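Local structure of putative esterase (5VOL) at residues C[159-163]-C[164-168]. The protein is a ferulic acid esterase of carbohydrate esterase family 1 that probably releases ferulic acid from arabinoxylan, and binds calcium. Residues are numbered along the deposited sequence; the frame is centred on the assembly and turned at random.
Sequences VYAMS and ALMSI
A161, A164 and M166 make a local apolar contact round the turn that follows strand 158-162, a parallel strand inside the central sheet of this alpha/beta-hydrolase fold. The evidence for a turn is in the backbone: S163, just past the strand, has positive phi and psi (45° and 47°), and the chain bends back to bring A164 CB within 3.9 Å of A161 CB. L165 centres an inverse gamma turn, whose bond from M166 N to A164 O, 3.0 Å long, is weak. Beyond this bend the backbone of M166 stays clear of the strand, but its side chain reaches back. It folds at chi2 (-53°), so the terminal methyl, rather than the sulfur, reaches A161. T146 of helix 140-151 touches both A161 and M166, while F232 of helix 226-238 packs on M166, so the cluster lies between strand and helices. No direct hydrogen bond joins the two halves; a water accepts from A164 N at 2.9 Å and lies 3.0 Å from A161 O, to which it can donate, though other acceptors compete for its protons. S163 OG is hydrogen-bonded to W257 NE1, and the side chain touches D223 and H252, which with S139 have the geometry of a probable Ser-His-Asp triad. The closest approach between side chains of the two segments is M166 CE to A161 CB, 3.7 Å.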
# COMPACT_ATOMS: atom_id res chain seq x y z
N VAL C 159 13.35 -14.38 -10.92
CA VAL C 159 13.45 -14.98 -9.59
C VAL C 159 12.91 -14.01 -8.53
O VAL C 159 13.31 -12.85 -8.48
CB VAL C 159 14.91 -15.33 -9.23
CG1 VAL C 159 15.01 -15.87 -7.79
CG2 VAL C 159 15.49 -16.34 -10.23
N TYR C 160 12.00 -14.49 -7.68
CA TYR C 160 11.51 -13.70 -6.56
C TYR C 160 11.87 -14.43 -5.27
O TYR C 160 11.28 -15.45 -4.94
CB TYR C 160 9.99 -13.49 -6.64
CG TYR C 160 9.46 -12.44 -5.69
CD1 TYR C 160 9.35 -12.69 -4.32
CD2 TYR C 160 9.07 -11.19 -6.16
CE1 TYR C 160 8.86 -11.72 -3.44
CE2 TYR C 160 8.58 -10.21 -5.29
CZ TYR C 160 8.48 -10.48 -3.94
OH TYR C 160 7.99 -9.50 -3.10
N ALA C 161 12.83 -13.89 -4.53
CA ALA C 161 13.38 -14.53 -3.35
C ALA C 161 12.81 -13.93 -2.06
O ALA C 161 13.09 -12.77 -1.78
CB ALA C 161 14.90 -14.39 -3.36
N MET C 162 12.03 -14.70 -1.28
CA MET C 162 11.43 -14.20 -0.04
C MET C 162 12.17 -14.67 1.19
O MET C 162 12.30 -15.88 1.39
CB MET C 162 9.97 -14.67 0.11
CG MET C 162 9.09 -14.51 -1.12
SD MET C 162 7.58 -15.44 -0.84
CE MET C 162 6.78 -15.19 -2.42
N SER C 163 12.62 -13.73 2.03
CA SER C 163 13.29 -14.06 3.29
C SER C 163 14.31 -15.18 3.07
O SER C 163 14.33 -16.16 3.82
CB SER C 163 12.27 -14.49 4.33
OG SER C 163 11.13 -13.63 4.34
N ALA C 164 15.12 -15.04 2.02
CA ALA C 164 15.79 -16.19 1.41
C ALA C 164 16.99 -16.67 2.22
O ALA C 164 17.69 -15.88 2.83
CB ALA C 164 16.23 -15.85 -0.00
N LEU C 165 17.21 -17.98 2.20
CA LEU C 165 18.43 -18.54 2.77
C LEU C 165 19.55 -18.42 1.74
O LEU C 165 19.89 -19.39 1.07
CB LEU C 165 18.22 -20.00 3.17
CG LEU C 165 19.35 -20.75 3.88
CD1 LEU C 165 19.57 -20.18 5.29
CD2 LEU C 165 19.04 -22.25 3.93
N MET C 166 20.07 -17.20 1.58
CA MET C 166 21.08 -16.91 0.56
C MET C 166 22.40 -17.59 0.92
O MET C 166 23.19 -17.94 0.05
CB MET C 166 21.28 -15.41 0.42
CG MET C 166 20.07 -14.66 -0.15
SD MET C 166 19.48 -15.35 -1.71
CE MET C 166 18.47 -13.97 -2.33
N SER C 167 22.63 -17.72 2.22
CA SER C 167 23.76 -18.46 2.77
C SER C 167 23.44 -18.68 4.24
O SER C 167 22.48 -18.12 4.75
CB SER C 167 25.08 -17.70 2.60
OG SER C 167 25.06 -16.45 3.28
N ILE C 168 24.25 -19.49 4.92
CA ILE C 168 24.05 -19.72 6.35
C ILE C 168 24.28 -18.44 7.14
O ILE C 168 25.33 -17.82 7.00
CB ILE C 168 25.00 -20.81 6.90
CG1 ILE C 168 24.87 -22.09 6.08
CG2 ILE C 168 24.71 -21.06 8.38
CD1 ILE C 168 23.51 -22.75 6.18
O HOH W 1 14.99 -12.54 0.53